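Local coordinates for protein Apc35852 (Geobacillus stearothermophilus, PDB 1U9C) that is of unknown function but belongs to the DJ-1/PfpI family, whose members include chaperone-like proteins and cysteine hydrolases, at residues Val8-Thr13 with Val33-Phe38; Val45-Ile50 with Ala74-Thr79. All blocks are in the same frame, centred on the assembly; numbering follows the deposited sequence.

Contact 1 of 2, residues Val8-Thr13 with Val33-Phe38; sequences VLMVVT and VPYLVF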
loop_
_atom_site.group_PDB
_atom_site.type_symbol
_atom_site.label_atom_id
_atom_site.label_comp_id
_atom_site.label_asym_id
_atom_site.label_seq_id
_atom_site.Cartn_x
_atom_site.Cartn_y
_atom_site.Cartn_z
ATOM N N VAL A 8 -7.394 10.625 -5.128
ATOM C CA VAL A 8 -6.543 9.563 -4.577
ATOM C C VAL A 8 -6.887 8.239 -5.251
ATOM O O VAL A 8 -8.046 7.845 -5.298
ATOM C CB VAL A 8 -6.650 9.421 -3.040
ATOM C CG1 VAL A 8 -5.765 8.350 -2.528
ATOM C CG2 VAL A 8 -6.339 10.738 -2.369
ATOM N N LEU A 9 -5.863 7.553 -5.736
ATOM C CA LEU A 9 -6.002 6.203 -6.290
ATOM C C LEU A 9 -5.588 5.206 -5.206
ATOM O O LEU A 9 -4.467 5.275 -4.711
ATOM C CB LEU A 9 -5.086 6.034 -7.502
ATOM C CG LEU A 9 -5.036 4.637 -8.111
ATOM C CD1 LEU A 9 -6.375 4.237 -8.691
ATOM C CD2 LEU A 9 -3.926 4.583 -9.151
ATOM N N MET A 10 -6.471 4.287 -4.834
ATOM C CA MET A 10 -6.109 3.214 -3.897
ATOM C C MET A 10 -6.021 1.895 -4.615
ATOM O O MET A 10 -6.922 1.646 -5.443
ATOM C CB MET A 10 -7.132 3.128 -2.770
ATOM C CG MET A 10 -7.217 4.440 -1.964
ATOM S SD MET A 10 -8.266 4.340 -0.485
ATOM C CE MET A 10 -7.201 3.425 0.616
ATOM N N VAL A 11 -4.960 1.125 -4.397
ATOM C CA VAL A 11 -4.801 -0.137 -5.124
ATOM C C VAL A 11 -4.563 -1.236 -4.120
ATOM O O VAL A 11 -3.665 -1.173 -3.294
ATOM C CB VAL A 11 -3.633 -0.068 -6.122
ATOM C CG1 VAL A 11 -3.604 -1.344 -6.958
ATOM C CG2 VAL A 11 -3.723 1.127 -7.046
ATOM N N VAL A 12 -5.397 -2.285 -4.197
ATOM C CA VAL A 12 -5.311 -3.422 -3.306
ATOM C C VAL A 12 -5.099 -4.747 -4.070
ATOM O O VAL A 12 -5.339 -4.896 -5.253
ATOM C CB VAL A 12 -6.565 -3.521 -2.393
ATOM C CG1 VAL A 12 -6.703 -2.257 -1.589
ATOM C CG2 VAL A 12 -7.848 -3.806 -3.213
ATOM N N THR A 13 -4.626 -5.730 -3.283
ATOM C CA THR A 13 -4.378 -7.108 -3.767
ATOM C C THR A 13 -5.668 -7.859 -4.028
ATOM O O THR A 13 -6.742 -7.544 -3.512
ATOM C CB THR A 13 -3.533 -7.837 -2.702
ATOM O OG1 THR A 13 -3.115 -9.138 -3.180
ATOM C CG2 THR A 13 -4.295 -8.112 -1.428
ATOM N N VAL A 33 -9.380 2.308 6.982
ATOM C CA VAL A 33 -9.106 3.504 7.758
ATOM C C VAL A 33 -8.635 4.646 6.824
ATOM O O VAL A 33 -9.150 5.759 6.894
ATOM C CB VAL A 33 -8.139 3.175 8.877
ATOM C CG1 VAL A 33 -7.403 4.412 9.375
ATOM C CG2 VAL A 33 -8.876 2.432 10.008
ATOM N N PRO A 34 -7.673 4.420 5.936
ATOM C CA PRO A 34 -7.324 5.449 4.965
ATOM C C PRO A 34 -8.490 5.902 4.089
ATOM O O PRO A 34 -8.622 7.109 3.829
ATOM C CB PRO A 34 -6.154 4.815 4.189
ATOM C CG PRO A 34 -5.547 3.902 5.212
ATOM C CD PRO A 34 -6.740 3.286 5.872
ATOM N N TYR A 35 -9.265 4.957 3.596
ATOM C CA TYR A 35 -10.413 5.303 2.735
ATOM C C TYR A 35 -11.323 6.294 3.494
ATOM O O TYR A 35 -11.697 7.331 2.919
ATOM C CB TYR A 35 -11.180 4.017 2.395
ATOM C CG TYR A 35 -12.418 4.217 1.511
ATOM C CD1 TYR A 35 -12.286 4.296 0.174
ATOM C CD2 TYR A 35 -13.674 4.303 2.050
ATOM C CE1 TYR A 35 -13.388 4.467 -0.642
ATOM C CE2 TYR A 35 -14.792 4.460 1.201
ATOM C CZ TYR A 35 -14.596 4.515 -0.116
ATOM O OH TYR A 35 -15.711 4.674 -0.957
ATOM N N LEU A 36 -11.627 6.005 4.738
ATOM C CA LEU A 36 -12.523 6.872 5.513
ATOM C C LEU A 36 -11.859 8.242 5.717
ATOM O O LEU A 36 -12.534 9.289 5.606
ATOM C CB LEU A 36 -12.847 6.224 6.882
ATOM C CG LEU A 36 -13.686 6.992 7.903
ATOM C CD1 LEU A 36 -15.059 7.214 7.314
ATOM C CD2 LEU A 36 -13.784 6.317 9.259
ATOM N N VAL A 37 -10.566 8.313 6.072
ATOM C CA VAL A 37 -9.847 9.576 6.196
ATOM C C VAL A 37 -9.971 10.394 4.925
ATOM O O VAL A 37 -10.306 11.609 4.958
ATOM C CB VAL A 37 -8.331 9.342 6.572
ATOM C CG1 VAL A 37 -7.470 10.635 6.386
ATOM C CG2 VAL A 37 -8.178 8.802 7.997
ATOM N N PHE A 38 -9.705 9.766 3.772
ATOM C CA PHE A 38 -9.768 10.497 2.509
ATOM C C PHE A 38 -11.186 10.950 2.148
ATOM O O PHE A 38 -11.388 12.078 1.690
ATOM C CB PHE A 38 -9.150 9.648 1.383
ATOM C CG PHE A 38 -7.705 9.271 1.602
ATOM C CD1 PHE A 38 -6.807 10.092 2.253
ATOM C CD2 PHE A 38 -7.245 8.053 1.137
ATOM C CE1 PHE A 38 -5.506 9.726 2.443
ATOM C CE2 PHE A 38 -5.937 7.699 1.334
ATOM C CZ PHE A 38 -5.074 8.538 1.984
#
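Met10 reaches out of strand 7-12 to meet three residues of helix 28-40, and its side chain gives the contact its shape. Its CB points toward the helix, and CG, set anti to the carbonyl carbon, continues the approach. The first atom to touch is SD, which sits at the edges of two rings at once: 4.1 Å from CD1 of Tyr35 and 4.2 Å from CD2 of Phe38. To each ring centroid the Met10 SD distance is 5.4 Å, and in both cases the sulfur lies 86° off the ring normal, which makes these edge-on Met-aromatic contacts. A bend at chi3 (76°) then turns CE onto the helix itself, where it lies 3.9 Å from Tyr35 N and 4.0 Å from Pro34 CB.

Closer to the start of the strand, Val8 packs against Phe38, its CG1 3.9 Å from CE2 of the ring while CG2 lies over one face. From within the helix, Pro34 O stands 3.1 Å above the plane of the Phe38 ring, toward its rim.

The segment axes approach to 10.8 Å and run nearly antiparallel at 168°, as expected of a helix returning across a sheet in a beta-alpha-beta crossover; Val45 of the next strand also touches Met10 and Phe38. Cohesion here comes from apolar surfaces and from a sulfur placed near the planes of both rings, facing their C-H edges, whose partial positive charge would probably attract it weakly, so shape and dispersion govern the fit more than directional bonds do.

Contact 2 of 2, residues Val45-Ile50 with Ala74-Thr79; sequences VKVASI and AALKHT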
loop_
_atom_site.group_PDB
_atom_site.type_symbol
_atom_site.label_atom_id
_atom_site.label_comp_id
_atom_site.label_asym_id
_atom_site.label_seq_id
_atom_site.Cartn_x
_atom_site.Cartn_y
_atom_site.Cartn_z
ATOM N N VAL A 45 -11.929 9.483 -4.384
ATOM C CA VAL A 45 -11.127 8.262 -4.248
ATOM C C VAL A 45 -11.553 7.217 -5.266
ATOM O O VAL A 45 -12.720 6.867 -5.357
ATOM C CB VAL A 45 -11.284 7.668 -2.841
ATOM C CG1 VAL A 45 -10.407 6.511 -2.696
ATOM C CG2 VAL A 45 -10.987 8.720 -1.765
ATOM N N LYS A 46 -10.615 6.734 -6.049
ATOM C CA LYS A 46 -10.834 5.620 -6.969
ATOM C C LYS A 46 -10.291 4.377 -6.325
ATOM O O LYS A 46 -9.118 4.306 -5.906
ATOM C CB LYS A 46 -10.119 5.797 -8.313
ATOM C CG LYS A 46 -10.396 4.611 -9.250
ATOM C CD LYS A 46 -9.986 4.811 -10.670
ATOM C CE LYS A 46 -10.311 3.628 -11.507
ATOM N NZ LYS A 46 -10.057 3.916 -12.967
ATOM N N VAL A 47 -11.133 3.378 -6.177
ATOM C CA VAL A 47 -10.785 2.096 -5.579
ATOM C C VAL A 47 -10.509 1.039 -6.618
ATOM O O VAL A 47 -11.407 0.653 -7.326
ATOM C CB VAL A 47 -11.908 1.617 -4.610
ATOM C CG1 VAL A 47 -11.494 0.346 -3.928
ATOM C CG2 VAL A 47 -12.235 2.686 -3.555
ATOM N N ALA A 48 -9.256 0.672 -6.771
ATOM C CA ALA A 48 -8.811 -0.308 -7.725
ATOM C C ALA A 48 -8.176 -1.518 -7.059
ATOM O O ALA A 48 -7.695 -1.470 -5.923
ATOM C CB ALA A 48 -7.848 0.308 -8.743
ATOM N N SER A 49 -8.162 -2.599 -7.800
ATOM C CA SER A 49 -7.375 -3.777 -7.432
ATOM C C SER A 49 -6.671 -4.280 -8.669
ATOM O O SER A 49 -6.937 -3.879 -9.794
ATOM C CB SER A 49 -8.216 -4.820 -6.722
ATOM O OG SER A 49 -9.177 -5.382 -7.637
ATOM N N ILE A 50 -5.740 -5.207 -8.477
ATOM C CA ILE A 50 -5.038 -5.780 -9.613
ATOM C C ILE A 50 -6.045 -6.374 -10.613
ATOM O O ILE A 50 -5.909 -6.184 -11.852
ATOM C CB ILE A 50 -4.026 -6.810 -9.088
ATOM C CG1 ILE A 50 -2.954 -6.191 -8.209
ATOM C CG2 ILE A 50 -3.448 -7.624 -10.290
ATOM C CD1 ILE A 50 -2.133 -5.094 -8.827
ATOM N N ALA A 74 -18.046 -2.092 1.406
ATOM C CA ALA A 74 -18.817 -2.202 0.198
ATOM C C ALA A 74 -18.072 -1.849 -1.040
ATOM O O ALA A 74 -18.238 -2.530 -2.082
ATOM C CB ALA A 74 -20.121 -1.346 0.362
ATOM N N ALA A 75 -17.228 -0.824 -1.002
ATOM C CA ALA A 75 -16.412 -0.473 -2.136
ATOM C C ALA A 75 -15.538 -1.618 -2.617
ATOM O O ALA A 75 -15.293 -1.759 -3.812
ATOM C CB ALA A 75 -15.584 0.746 -1.808
ATOM N N LEU A 76 -15.059 -2.407 -1.672
ATOM C CA LEU A 76 -14.166 -3.509 -2.016
ATOM C C LEU A 76 -14.859 -4.631 -2.717
ATOM O O LEU A 76 -14.184 -5.516 -3.261
ATOM C CB LEU A 76 -13.548 -4.050 -0.738
ATOM C CG LEU A 76 -12.545 -3.134 -0.094
ATOM C CD1 LEU A 76 -12.190 -3.647 1.288
ATOM C CD2 LEU A 76 -11.280 -2.980 -0.975
ATOM N N LYS A 77 -16.183 -4.649 -2.747
ATOM C CA LYS A 77 -16.905 -5.721 -3.442
ATOM C C LYS A 77 -16.965 -5.499 -4.960
ATOM O O LYS A 77 -17.304 -6.443 -5.695
ATOM C CB LYS A 77 -18.345 -5.902 -2.855
ATOM C CG LYS A 77 -18.346 -6.211 -1.393
ATOM C CD LYS A 77 -19.635 -6.879 -0.920
ATOM C CE LYS A 77 -19.695 -6.889 0.578
ATOM N NZ LYS A 77 -18.558 -7.524 1.258
ATOM N N HIS A 78 -16.645 -4.305 -5.447
ATOM C CA HIS A 78 -16.771 -3.963 -6.861
ATOM C C HIS A 78 -15.709 -2.977 -7.285
ATOM O O HIS A 78 -15.953 -1.897 -7.787
ATOM C CB HIS A 78 -18.205 -3.445 -7.189
ATOM C CG HIS A 78 -18.688 -2.382 -6.264
ATOM N ND1 HIS A 78 -19.601 -2.627 -5.255
ATOM C CD2 HIS A 78 -18.336 -1.080 -6.154
ATOM C CE1 HIS A 78 -19.783 -1.505 -4.571
ATOM N NE2 HIS A 78 -19.058 -0.551 -5.102
ATOM N N THR A 79 -14.450 -3.409 -7.112
ATOM C CA THR A 79 -13.314 -2.545 -7.449
ATOM C C THR A 79 -13.092 -2.437 -8.949
ATOM O O THR A 79 -13.414 -3.357 -9.710
ATOM C CB THR A 79 -12.031 -3.015 -6.747
ATOM O OG1 THR A 79 -11.646 -4.308 -7.249
ATOM C CG2 THR A 79 -12.218 -3.114 -5.268
#
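Ser49 and Thr79 join their hydroxyls where strand 44-49 meets the segment leading from helix 70-75 to strand 80-81, inside a beta-alpha-beta unit at one margin of the main sheet. Ser49 OG donates to Thr79 OG1 over 2.7 Å. Beside this bond, Val47 supplies the apolar part: its CG1 lies 3.8 Å from Thr79 CG2, the two side chains crossing at about a right angle, while its CG2 is 4.2 Å from Ala75 CB. Leu76 starts away from the strand, yet its CD2 returns to 4.5 Å from Val47 CG1.

Both hydroxyls stand between their own backbone N and carbonyl carbon (chi1 68° in Ser49, 65° in Thr79), which brings the two oxygens within reach of each other. A second shell holds them there. Asn14 ND2 and, weakly, Gly52 N are hydrogen-bonded to Ser49 OG, and Thr79 OG1 is also hydrogen-bonded to Gly53 O, so the pair belongs to a short polar chain that ties the end of strand 44-49 to Asn14, Gly52 and Gly53. On the apolar side, Phe31 of helix 28-40 touches both Val47 and Leu76.

A type I turn from Ala75 to His78 delivers Thr79 to the strand, and the sheet pairing takes over at once, through backbone hydrogen bonding of Val47 with Ala80. The approach is already close at Thr79, whose CA lies 5.0 Å from the CA of Ala48 and 3.7 Å from Val47 O.

Contacts 1 and 2 lie in series along the chain, with centres about 9 Å apart, and share one sheet. Strands 7-12 and 44-49 are parallel neighbours in it, linked by probable hydrogen bonds from Met10 N to Lys46 O and from Ala48 N to Met10 O, both 2.9 Å. Side chains join them too: Tyr35 CE1 packs 3.6 Å from Val47 CG2, so Tyr35 meets the sulfur of contact 1 and the valine of contact 2. Cys129, seen oxidised to 3-sulfinoalanine, is probably the nucleophile-elbow cysteine of the DJ-1/PfpI family; it follows strand 124-127, and the strands of both contacts lie on the other side of strand 92-95 from that strand.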